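Local coordinates for uncharacterized protein YLR132C (Kluyveromyces marxianus, PDB 6PFQ) that probably trims the 3' end of U6 spliceosomal RNA, as an exoribonuclease of the 2H phosphodiesterase superfamily, at residues 21-26 with 47-52; 34-39 with 184-189; 67-70 with 74-77; 83-88 with 135-140; 160-165 with 170-175. All blocks are in the same frame, centred on the assembly; numbering follows the deposited sequence.

Overall arrangement
Contacts 1, 3 and 5 are partly buried, whereas contacts 2 and 4 lie at the surface. Contacts 1 and 2 share helix 20-39, contacts 2 and 5 share helix 169-186, and contacts 3 and 4 share helix 72-88. Contacts 3 and 4 touch directly through Met67, Phe69, Lys138 and Pro139; contacts 1 and 2 lie across the chain's centre from both, in keeping with a two-lobed molecule. The chemistry follows the setting. Contacts 1 and 3 set rings against aliphatic carbons and add a polar link, contact 5 combines an arginine folded over a tyrosine ring with an Asx turn and a water, contact 2 rests on one valine's methyls without hydrogen bonds, and contact 4 is carried by one carboxylate oxygen.

Contact 1: 21-26 with 47-52; sequences KQQQIM and PLHRGK
His49 places CG between its backbone N and its carbonyl carbon (chi1 66°), a crowded position that swings the imidazole onto helix 20-39, while the Arg50 chain runs extended from CG to NE and carries its guanidinium to Gln23. The imidazole is held between two aliphatic carbons. Over one face comes Met26 CB, in a CH-pi contact 3.7 Å from the centroid of the His49 ring, and its closest ring atom is CE1, at 3.5 Å from Met26 CB. The opposite face of the ring is covered by Arg50 CG, from the next residue in the chain. The polar link to the helix is weaker: His49 NE2 gives Gln23 O only a weak hydrogen bond, 3.3 Å long and bent to 124°, and the stronger partner of NE2 is Asp27 OD1. Asp27 also forms a salt bridge with Arg50 NE, so one carboxylate ties both basic side chains to the helix. Arg50 NH2 stands 3.7 Å from Gln23 CB, with the amide and guanidinium planes 85° apart; the Gln23 amide itself turns to Leu18 O. Cutting His49 back to an alanine is likely to leave Asp27 without one of its donors and open a gap between Met26 CB and the Arg50 chain. The His49 side chain lies about 9 Å from that of His60, a residue that contacts UMP in another structure of this protein. The loop thus closes on helix 20-39 directly after strand 46-47, and beyond it Met26 packs against Leu194 of helix 191-197 and Phe157 of strand 154-161.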
# COMPACT_ATOMS: atom_id res chain seq x y z
N LYS A 21 -11.15 2.07 17.19
CA LYS A 21 -11.15 0.61 17.32
C LYS A 21 -10.15 -0.03 16.36
O LYS A 21 -9.43 -0.96 16.74
CB LYS A 21 -12.54 0.04 17.06
CG LYS A 21 -12.53 -1.48 17.14
CD LYS A 21 -13.92 -2.11 17.15
CE LYS A 21 -13.87 -3.52 17.73
NZ LYS A 21 -12.99 -3.61 18.96
N GLN A 22 -10.09 0.46 15.13
CA GLN A 22 -9.14 -0.10 14.17
C GLN A 22 -7.70 0.15 14.63
O GLN A 22 -6.82 -0.70 14.45
CB GLN A 22 -9.41 0.53 12.81
CG GLN A 22 -10.78 0.13 12.26
CD GLN A 22 -11.11 0.92 11.03
OE1 GLN A 22 -10.87 2.12 10.99
NE2 GLN A 22 -11.60 0.24 10.00
N GLN A 23 -7.43 1.31 15.20
CA GLN A 23 -6.08 1.56 15.70
C GLN A 23 -5.68 0.56 16.77
O GLN A 23 -4.55 0.06 16.78
CB GLN A 23 -5.98 2.99 16.26
CG GLN A 23 -6.19 4.07 15.20
CD GLN A 23 -6.44 5.45 15.84
OE1 GLN A 23 -6.17 5.66 17.03
NE2 GLN A 23 -6.98 6.38 15.06
N GLN A 24 -6.62 0.24 17.69
CA GLN A 24 -6.32 -0.67 18.80
C GLN A 24 -6.14 -2.09 18.30
O GLN A 24 -5.32 -2.85 18.85
CB GLN A 24 -7.45 -0.65 19.83
CG GLN A 24 -7.77 0.71 20.37
CD GLN A 24 -8.95 0.69 21.32
OE1 GLN A 24 -9.36 -0.38 21.79
NE2 GLN A 24 -9.51 1.86 21.60
N ILE A 25 -6.94 -2.49 17.31
CA ILE A 25 -6.75 -3.80 16.69
C ILE A 25 -5.37 -3.86 16.04
O ILE A 25 -4.63 -4.83 16.19
CB ILE A 25 -7.90 -4.08 15.71
CG1 ILE A 25 -9.16 -4.36 16.55
CG2 ILE A 25 -7.60 -5.28 14.78
CD1 ILE A 25 -10.37 -4.50 15.74
N MET A 26 -4.98 -2.80 15.34
CA MET A 26 -3.67 -2.90 14.69
C MET A 26 -2.53 -2.91 15.71
O MET A 26 -1.54 -3.62 15.52
CB MET A 26 -3.49 -1.76 13.67
CG MET A 26 -4.38 -1.93 12.40
SD MET A 26 -4.35 -3.65 11.71
CE MET A 26 -2.53 -3.86 11.53
N PRO A 47 4.89 -0.02 13.13
CA PRO A 47 3.48 0.19 12.75
C PRO A 47 3.34 1.43 11.88
O PRO A 47 3.88 2.48 12.19
CB PRO A 47 2.77 0.37 14.10
CG PRO A 47 3.63 -0.46 15.03
CD PRO A 47 5.05 -0.13 14.60
N LEU A 48 2.61 1.29 10.76
CA LEU A 48 2.41 2.41 9.84
C LEU A 48 1.22 3.29 10.20
O LEU A 48 1.03 4.36 9.59
CB LEU A 48 2.21 1.89 8.40
CG LEU A 48 3.48 1.30 7.79
CD1 LEU A 48 3.12 0.55 6.47
CD2 LEU A 48 4.44 2.45 7.52
N HIS A 49 0.40 2.88 11.16
CA HIS A 49 -0.76 3.69 11.50
C HIS A 49 -0.51 4.69 12.62
O HIS A 49 -1.41 5.46 12.97
CB HIS A 49 -1.94 2.78 11.89
CG HIS A 49 -1.75 2.00 13.15
ND1 HIS A 49 -0.84 0.96 13.27
CD2 HIS A 49 -2.40 2.06 14.34
CE1 HIS A 49 -0.92 0.45 14.49
NE2 HIS A 49 -1.87 1.09 15.16
N ARG A 50 0.70 4.73 13.16
CA ARG A 50 0.99 5.59 14.30
C ARG A 50 2.32 6.28 14.09
O ARG A 50 3.24 5.73 13.49
CB ARG A 50 1.06 4.80 15.61
CG ARG A 50 -0.29 4.39 16.15
CD ARG A 50 -0.16 3.77 17.53
NE ARG A 50 -1.46 3.31 18.03
CZ ARG A 50 -2.39 4.08 18.58
NH1 ARG A 50 -2.17 5.39 18.73
NH2 ARG A 50 -3.53 3.55 19.01
N GLY A 51 2.40 7.52 14.59
CA GLY A 51 3.65 8.23 14.62
C GLY A 51 4.13 8.35 16.06
O GLY A 51 3.68 7.63 16.95
N LYS A 52 5.01 9.31 16.28
CA LYS A 52 5.48 9.58 17.63
C LYS A 52 4.33 10.07 18.49
O LYS A 52 3.41 10.73 18.02
CB LYS A 52 6.62 10.61 17.59

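Contact 2: 34-39 with 184-189; sequences NAVMDT and ATEASD
Val36 carries the contact of 34-39 with the last residue of helix 169-186 and the alanine that follows it, and its two methyls divide the work. CG2 makes the closer approach, 3.5 Å from Glu186 O and 4.0 Å from Ala187 CB. CG1, anti to the valine's amide nitrogen (chi1 177°), lies alongside the aliphatic start of the glutamate, 4.0 Å from Glu186 CB. The small Ala187, the first residue to leave helical geometry, probably allows this approach; its CA comes within 6.4 Å of Val36 CA.

The outer side is looser. Thr39, one turn further on, faces the same way but makes no contact with 184-189, and no hydrogen bond crosses between the two segments. Glu186 runs out extended on the exposed side, its OE1 taking a hydrogen bond from His40 NE2 just past the end of helix 20-39. A glycerol, probably from the crystallisation liquor, sits close to Val36 and bonds to Asp189 N.

Inward, Met37 continues the packing onto Leu179, Leu182 and Val183, and Ala187 O accepts from Trp102 NE1. The arrangement is that of two neighbouring helices flanking the sheet in one lobe of a 2H phosphodiesterase fold.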
# COMPACT_ATOMS: atom_id res chain seq x y z
N ASN A 34 5.32 -8.94 15.95
CA ASN A 34 6.68 -8.62 16.36
C ASN A 34 7.17 -9.52 17.49
O ASN A 34 8.38 -9.82 17.56
CB ASN A 34 6.76 -7.14 16.75
CG ASN A 34 6.73 -6.24 15.53
OD1 ASN A 34 7.14 -6.64 14.44
ND2 ASN A 34 6.25 -5.02 15.71
N ALA A 35 6.28 -10.07 18.31
CA ALA A 35 6.72 -11.08 19.27
C ALA A 35 7.28 -12.30 18.56
O ALA A 35 8.28 -12.88 19.00
CB ALA A 35 5.55 -11.49 20.20
N VAL A 36 6.66 -12.71 17.45
CA VAL A 36 7.22 -13.78 16.63
C VAL A 36 8.55 -13.37 16.00
O VAL A 36 9.50 -14.16 15.95
CB VAL A 36 6.19 -14.23 15.57
CG1 VAL A 36 6.80 -15.29 14.69
CG2 VAL A 36 4.90 -14.74 16.25
N MET A 37 8.67 -12.13 15.51
CA MET A 37 9.96 -11.70 14.97
C MET A 37 11.05 -11.76 16.05
O MET A 37 12.16 -12.25 15.80
CB MET A 37 9.88 -10.28 14.38
CG MET A 37 8.82 -10.09 13.29
SD MET A 37 9.11 -11.18 11.88
CE MET A 37 8.04 -12.57 12.31
N ASP A 38 10.73 -11.30 17.26
CA ASP A 38 11.71 -11.36 18.35
C ASP A 38 12.15 -12.79 18.63
O ASP A 38 13.34 -13.06 18.78
CB ASP A 38 11.10 -10.78 19.63
CG ASP A 38 11.04 -9.29 19.61
OD1 ASP A 38 11.78 -8.68 18.82
OD2 ASP A 38 10.26 -8.71 20.41
N THR A 39 11.18 -13.70 18.77
CA THR A 39 11.50 -15.10 19.04
C THR A 39 12.47 -15.65 18.02
O THR A 39 13.39 -16.41 18.36
CB THR A 39 10.21 -15.91 19.01
OG1 THR A 39 9.42 -15.55 20.13
CG2 THR A 39 10.50 -17.40 18.98
N ALA A 184 3.49 -16.08 7.82
CA ALA A 184 2.30 -16.84 7.42
C ALA A 184 2.08 -18.05 8.32
O ALA A 184 0.93 -18.38 8.66
CB ALA A 184 2.43 -17.26 5.96
N THR A 185 3.13 -18.75 8.71
CA THR A 185 2.94 -19.98 9.48
C THR A 185 2.80 -19.73 10.97
O THR A 185 2.07 -20.47 11.65
CB THR A 185 4.11 -20.95 9.26
OG1 THR A 185 5.30 -20.35 9.75
CG2 THR A 185 4.31 -21.25 7.82
N GLU A 186 3.49 -18.73 11.51
CA GLU A 186 3.54 -18.56 12.96
C GLU A 186 2.93 -17.27 13.47
O GLU A 186 2.80 -17.12 14.69
CB GLU A 186 5.00 -18.63 13.46
CG GLU A 186 5.61 -20.04 13.38
CD GLU A 186 6.97 -20.14 14.05
OE1 GLU A 186 7.26 -19.33 14.97
OE2 GLU A 186 7.76 -21.03 13.67
N ALA A 187 2.54 -16.33 12.60
CA ALA A 187 2.07 -15.02 13.07
C ALA A 187 0.73 -14.60 12.47
O ALA A 187 0.42 -13.41 12.41
CB ALA A 187 3.12 -13.94 12.77
N SER A 188 -0.10 -15.56 12.08
CA SER A 188 -1.37 -15.32 11.38
C SER A 188 -2.65 -15.45 12.23
O SER A 188 -3.73 -15.28 11.67
CB SER A 188 -1.49 -16.31 10.20
OG SER A 188 -0.51 -15.98 9.24
N ASP A 189 -2.57 -15.77 13.52
CA ASP A 189 -3.80 -16.14 14.23
C ASP A 189 -4.75 -14.98 14.43
O ASP A 189 -5.94 -15.21 14.68
CB ASP A 189 -3.49 -16.77 15.60
CG ASP A 189 -2.73 -18.09 15.49
OD1 ASP A 189 -2.58 -18.62 14.37
OD2 ASP A 189 -2.30 -18.63 16.53

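Contact 3: 67-70 with 74-77; sequences MMFA and ELEE
Phe69 and Ala70 meet Glu74 and Leu75 across a tight beta-alpha connection, where strand 59-68 ends and helix 72-88 begins. Met67, still in the strand, is hydrogen-bonded through its backbone to Gly10 of the adjacent strand 9-16 and lays its side chain on Met79 of the helix. Met68 turns away from the helix and rests on Ile9. Next comes Phe69, the apolar centre of the contact. With CG anti to its carbonyl carbon (chi1 -60°), the ring points to the helix and receives Leu75 over one face: Leu75 CA makes a CH-pi contact 3.9 Å from the centroid of the Phe69 ring. Glu74 approaches the same ring at its edge, with Glu74 CG 3.8 Å from Phe69 CD1 and the carboxylate plane turned 74° from the ring plane. Pro139, from the loop after helix 121-137, also packs on the Phe69 side chain. Ala70 follows, in the loop before the helix. Its backbone N donates to Glu74 OE2 in a bond modelled at 2.3 Å, too short to be taken literally, while Glu74 N in turn bonds to Asn71 OD1, so the glutamate is tied to the connection at both its ends. On the apolar side, the leucine reaches round the phenylalanine, and Leu75 CD1 comes tightly against Phe69 CD2 at 3.4 Å.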
# COMPACT_ATOMS: atom_id res chain seq x y z
N MET A 67 4.78 7.58 -11.31
CA MET A 67 4.69 7.93 -12.72
C MET A 67 5.63 9.09 -12.99
O MET A 67 5.48 10.17 -12.42
CB MET A 67 3.27 8.29 -13.13
CG MET A 67 2.32 7.10 -12.99
SD MET A 67 0.60 7.48 -13.48
CE MET A 67 0.02 8.46 -12.10
N MET A 68 6.59 8.87 -13.87
CA MET A 68 7.57 9.91 -14.15
C MET A 68 7.26 10.50 -15.51
O MET A 68 7.65 9.95 -16.54
CB MET A 68 8.97 9.31 -14.05
CG MET A 68 9.12 8.64 -12.69
SD MET A 68 10.80 8.13 -12.42
CE MET A 68 10.55 6.81 -11.22
N PHE A 69 6.61 11.66 -15.49
CA PHE A 69 6.26 12.28 -16.75
C PHE A 69 7.44 13.05 -17.33
O PHE A 69 8.34 13.50 -16.60
CB PHE A 69 5.07 13.22 -16.54
CG PHE A 69 3.84 12.51 -16.01
CD1 PHE A 69 2.93 11.91 -16.89
CD2 PHE A 69 3.59 12.45 -14.66
CE1 PHE A 69 1.79 11.29 -16.42
CE2 PHE A 69 2.45 11.81 -14.18
CZ PHE A 69 1.56 11.22 -15.06
N ALA A 70 7.38 13.26 -18.66
CA ALA A 70 8.51 13.86 -19.37
C ALA A 70 8.62 15.35 -19.12
O ALA A 70 9.71 15.92 -19.23
CB ALA A 70 8.38 13.58 -20.88
N GLU A 74 3.03 17.20 -20.07
CA GLU A 74 2.52 15.84 -20.12
C GLU A 74 1.90 15.45 -18.78
O GLU A 74 0.83 14.85 -18.74
CB GLU A 74 3.63 14.86 -20.53
CG GLU A 74 3.23 13.40 -20.32
CD GLU A 74 4.40 12.42 -20.37
OE1 GLU A 74 4.27 11.39 -21.07
OE2 GLU A 74 5.43 12.65 -19.72
N LEU A 75 2.52 15.86 -17.67
CA LEU A 75 1.95 15.65 -16.34
C LEU A 75 0.52 16.17 -16.27
O LEU A 75 -0.40 15.45 -15.86
CB LEU A 75 2.80 16.37 -15.29
CG LEU A 75 2.32 16.51 -13.84
CD1 LEU A 75 2.66 15.32 -12.99
CD2 LEU A 75 2.95 17.76 -13.23
N GLU A 76 0.31 17.41 -16.70
CA GLU A 76 -1.03 18.01 -16.64
C GLU A 76 -1.98 17.35 -17.63
O GLU A 76 -3.14 17.06 -17.28
CB GLU A 76 -0.95 19.51 -16.92
CG GLU A 76 0.00 20.31 -16.04
CD GLU A 76 0.18 21.75 -16.53
OE1 GLU A 76 0.26 22.67 -15.69
OE2 GLU A 76 0.22 21.97 -17.77
N GLU A 77 -1.53 17.09 -18.85
CA GLU A 77 -2.38 16.42 -19.83
C GLU A 77 -2.87 15.09 -19.29
O GLU A 77 -4.07 14.79 -19.31
CB GLU A 77 -1.64 16.20 -21.16
CG GLU A 77 -1.36 17.42 -21.99
CD GLU A 77 -2.56 18.33 -22.10
OE1 GLU A 77 -2.43 19.50 -21.71
OE2 GLU A 77 -3.64 17.84 -22.53

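Contact 4: 83-88 with 135-140; sequences RQEIRA and EKYKPR
Glu85 OE2 is the one acceptor on which this contact turns, receiving two donors from the end of helix 121-137. Lys136 NZ reaches it at 3.2 Å in a salt bridge, using the syn lone pair of OE2, on the side of the other carboxylate oxygen. Tyr137 OH donates to the same Glu85 OE2. That bond is modelled at 2.3 Å, very short, so its length is doubtful. The carboxylate comes to the tyrosine at the ring edge, its plane turned 89° from that of the ring, with Glu85 CD 3.6 Å from Tyr137 CE2. Lys136 reaches out fully extended, and its CG lies over the centre of the Tyr137 ring, 3.9 Å above the plane, so ammonium and phenol arrive side by side; Lys136 NZ and Tyr137 OH stand 3.2 Å apart. Around this group, Ile86 and the side chain of Glu85 touch Ile133, and Tyr137 packs on Arg81 and Ile82. The polar part of the link between helices 72-88 and 121-137 here thus converges on one oxygen. With a lysine and a phenol both directed at it, the carboxylate is likely to be favoured in its ionised form.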
# COMPACT_ATOMS: atom_id res chain seq x y z
N ARG A 83 -8.09 12.36 -13.93
CA ARG A 83 -9.09 12.95 -13.04
C ARG A 83 -10.47 13.01 -13.70
O ARG A 83 -11.47 12.57 -13.13
CB ARG A 83 -8.66 14.37 -12.63
N GLN A 84 -10.52 13.47 -14.95
CA GLN A 84 -11.81 13.61 -15.62
C GLN A 84 -12.46 12.25 -15.84
O GLN A 84 -13.67 12.10 -15.64
CB GLN A 84 -11.63 14.33 -16.96
N GLU A 85 -11.67 11.26 -16.28
CA GLU A 85 -12.25 9.95 -16.52
C GLU A 85 -12.65 9.25 -15.22
O GLU A 85 -13.64 8.51 -15.20
CB GLU A 85 -11.28 9.09 -17.33
CG GLU A 85 -11.24 9.45 -18.80
CD GLU A 85 -10.94 8.25 -19.69
OE1 GLU A 85 -11.25 7.12 -19.27
OE2 GLU A 85 -10.41 8.45 -20.81
N ILE A 86 -11.92 9.46 -14.13
CA ILE A 86 -12.36 8.86 -12.86
C ILE A 86 -13.68 9.49 -12.41
O ILE A 86 -14.61 8.79 -12.02
CB ILE A 86 -11.26 8.99 -11.78
CG1 ILE A 86 -10.25 7.83 -11.90
CG2 ILE A 86 -11.85 8.97 -10.40
CD1 ILE A 86 -8.90 8.13 -11.32
N ARG A 87 -13.79 10.82 -12.52
CA ARG A 87 -15.05 11.48 -12.21
C ARG A 87 -16.19 10.93 -13.06
O ARG A 87 -17.30 10.72 -12.56
CB ARG A 87 -14.92 13.00 -12.43
N ALA A 88 -15.92 10.64 -14.33
CA ALA A 88 -16.96 10.15 -15.22
C ALA A 88 -17.37 8.72 -14.91
O ALA A 88 -18.38 8.25 -15.45
CB ALA A 88 -16.51 10.26 -16.68
N GLU A 135 -3.80 2.80 -16.45
CA GLU A 135 -3.03 2.13 -17.49
C GLU A 135 -3.12 2.88 -18.81
O GLU A 135 -2.16 2.89 -19.59
CB GLU A 135 -3.53 0.70 -17.67
N LYS A 136 -4.27 3.50 -19.08
CA LYS A 136 -4.43 4.21 -20.35
C LYS A 136 -3.54 5.44 -20.42
O LYS A 136 -3.00 5.76 -21.49
CB LYS A 136 -5.90 4.60 -20.54
CG LYS A 136 -6.20 5.37 -21.83
CD LYS A 136 -7.71 5.43 -22.09
CE LYS A 136 -8.04 6.28 -23.32
NZ LYS A 136 -9.47 6.72 -23.28
N TYR A 137 -3.39 6.17 -19.32
CA TYR A 137 -2.74 7.47 -19.36
C TYR A 137 -1.34 7.51 -18.75
O TYR A 137 -0.68 8.54 -18.86
CB TYR A 137 -3.61 8.52 -18.67
CG TYR A 137 -4.90 8.73 -19.43
CD1 TYR A 137 -4.89 9.32 -20.69
CD2 TYR A 137 -6.12 8.32 -18.90
CE1 TYR A 137 -6.06 9.49 -21.40
CE2 TYR A 137 -7.31 8.49 -19.61
CZ TYR A 137 -7.26 9.09 -20.86
OH TYR A 137 -8.40 9.28 -21.60
N LYS A 138 -0.87 6.44 -18.13
CA LYS A 138 0.40 6.58 -17.42
C LYS A 138 1.55 6.66 -18.43
O LYS A 138 1.42 6.24 -19.58
CB LYS A 138 0.59 5.42 -16.45
CG LYS A 138 0.93 4.10 -17.08
CD LYS A 138 1.01 3.04 -16.00
CE LYS A 138 1.09 1.65 -16.63
NZ LYS A 138 2.52 1.32 -16.95
N PRO A 139 2.66 7.32 -18.05
CA PRO A 139 3.79 7.42 -18.98
C PRO A 139 4.31 6.04 -19.37
O PRO A 139 4.25 5.08 -18.60
CB PRO A 139 4.84 8.20 -18.20
CG PRO A 139 4.20 8.69 -16.98
CD PRO A 139 2.94 7.93 -16.75
N ARG A 140 4.82 5.96 -20.60
CA ARG A 140 5.42 4.72 -21.07
C ARG A 140 6.71 4.43 -20.30
O ARG A 140 7.03 3.26 -20.04
CB ARG A 140 5.68 4.78 -22.57

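Contact 5: 160-165 with 170-175; sequences AQNAYL and SVSRQR. Unlike the reference sequence in segment 170-175: Val171 (reference Ile).
Arg175 folds back over Tyr164, pressing a methylene onto the ring while its guanidinium takes hold of the phenol oxygen. Bends at chi2 (-63°) and chi3 (-81°) make this possible: Arg175 CG sits above the centre of the Tyr164 ring, 3.5 Å from its centroid in a CH-pi contact, and the head group then turns edge-on, its plane steeply inclined to the ring. Two weak hydrogen bonds result, from NE at 2.9 Å and NH2 at 3.1 Å, both to Tyr164 OH.

Two residues before the tyrosine, Asn162 organises the turn that leads from strand 154-161 toward helix 169-186. Its OD1 accepts from Tyr164 N at 2.8 Å, closing an Asx turn, and also from a water that donates on to Ser172 O. In the amide plane, Asn162 ND2 gives Ser172 OG a straight bond of 3.0 Å (168°); ND2 also hydrogen-bonds Ala110 O.

Replacing Tyr164 by an alanine removes the phenol oxygen that NE and NH2 share and the ring face under CG, and would probably leave the bent arginine less restrained. The chemistry implies a division of labour: the asparagine fixes the turn to the helix through well-formed polar links, and the outer part of the contact rests on an aromatic face and two weaker bonds.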
# COMPACT_ATOMS: atom_id res chain seq x y z
N ALA A 160 9.50 -3.08 8.05
CA ALA A 160 10.75 -3.49 8.69
C ALA A 160 11.93 -3.15 7.78
O ALA A 160 11.78 -3.07 6.55
CB ALA A 160 10.76 -4.99 8.97
N GLN A 161 13.10 -2.96 8.39
CA GLN A 161 14.33 -2.79 7.62
C GLN A 161 14.80 -4.13 7.11
O GLN A 161 14.72 -5.15 7.80
CB GLN A 161 15.42 -2.16 8.49
CG GLN A 161 15.05 -0.75 8.92
CD GLN A 161 16.10 -0.08 9.80
OE1 GLN A 161 16.56 1.02 9.50
NE2 GLN A 161 16.47 -0.73 10.90
N ASN A 162 15.30 -4.15 5.89
CA ASN A 162 15.90 -5.37 5.35
C ASN A 162 17.31 -5.50 5.92
O ASN A 162 18.23 -4.79 5.49
CB ASN A 162 15.91 -5.33 3.83
CG ASN A 162 16.57 -6.56 3.21
OD1 ASN A 162 16.91 -7.54 3.91
ND2 ASN A 162 16.71 -6.53 1.87
N ALA A 163 17.50 -6.43 6.88
CA ALA A 163 18.84 -6.61 7.45
C ALA A 163 19.84 -7.13 6.43
O ALA A 163 21.05 -6.96 6.62
CB ALA A 163 18.80 -7.59 8.63
N TYR A 164 19.37 -7.67 5.31
CA TYR A 164 20.27 -8.33 4.35
C TYR A 164 20.48 -7.48 3.12
O TYR A 164 20.96 -7.99 2.10
CB TYR A 164 19.73 -9.72 3.98
CG TYR A 164 19.56 -10.50 5.25
CD1 TYR A 164 20.61 -11.24 5.77
CD2 TYR A 164 18.35 -10.47 5.96
CE1 TYR A 164 20.47 -11.94 6.97
CE2 TYR A 164 18.20 -11.16 7.15
CZ TYR A 164 19.26 -11.90 7.64
OH TYR A 164 19.12 -12.59 8.81
N LEU A 165 20.13 -6.19 3.21
CA LEU A 165 20.17 -5.27 2.08
C LEU A 165 21.50 -5.30 1.33
O LEU A 165 21.52 -5.21 0.10
CB LEU A 165 19.92 -3.84 2.58
CG LEU A 165 20.09 -2.74 1.53
CD1 LEU A 165 19.07 -2.97 0.40
CD2 LEU A 165 19.84 -1.40 2.18
N SER A 170 20.86 -13.14 -3.57
CA SER A 170 20.24 -14.44 -3.31
C SER A 170 20.07 -14.68 -1.81
O SER A 170 19.12 -15.34 -1.38
CB SER A 170 21.06 -15.55 -3.96
OG SER A 170 22.25 -15.75 -3.22
N VAL A 171 21.01 -14.19 -1.00
CA VAL A 171 20.84 -14.28 0.45
C VAL A 171 19.67 -13.40 0.90
O VAL A 171 18.84 -13.83 1.70
CB VAL A 171 22.14 -13.90 1.16
CG1 VAL A 171 21.91 -13.78 2.66
CG2 VAL A 171 23.22 -14.96 0.84
N SER A 172 19.61 -12.16 0.42
CA SER A 172 18.49 -11.30 0.79
C SER A 172 17.16 -11.91 0.35
O SER A 172 16.17 -11.89 1.10
CB SER A 172 18.66 -9.90 0.20
OG SER A 172 17.60 -9.06 0.61
N ARG A 173 17.10 -12.45 -0.87
CA ARG A 173 15.85 -13.04 -1.32
C ARG A 173 15.48 -14.28 -0.49
O ARG A 173 14.29 -14.51 -0.20
CB ARG A 173 15.94 -13.37 -2.82
CG ARG A 173 14.73 -14.18 -3.34
CD ARG A 173 15.01 -14.79 -4.73
NE ARG A 173 15.77 -13.89 -5.60
CZ ARG A 173 17.00 -14.14 -6.06
NH1 ARG A 173 17.62 -15.28 -5.72
NH2 ARG A 173 17.61 -13.27 -6.85
N GLN A 174 16.46 -15.10 -0.13
CA GLN A 174 16.17 -16.25 0.73
C GLN A 174 15.61 -15.81 2.08
O GLN A 174 14.67 -16.42 2.59
CB GLN A 174 17.42 -17.10 0.94
N ARG A 175 16.19 -14.77 2.70
CA ARG A 175 15.68 -14.36 4.01
C ARG A 175 14.30 -13.71 3.88
O ARG A 175 13.46 -13.85 4.77
CB ARG A 175 16.68 -13.41 4.69
CG ARG A 175 18.04 -14.07 5.05
CD ARG A 175 17.91 -15.21 6.05
NE ARG A 175 17.81 -14.74 7.44
CZ ARG A 175 17.41 -15.49 8.47
NH1 ARG A 175 17.06 -16.76 8.29
NH2 ARG A 175 17.34 -14.96 9.69
O HOH W 1 15.68 -9.95 3.19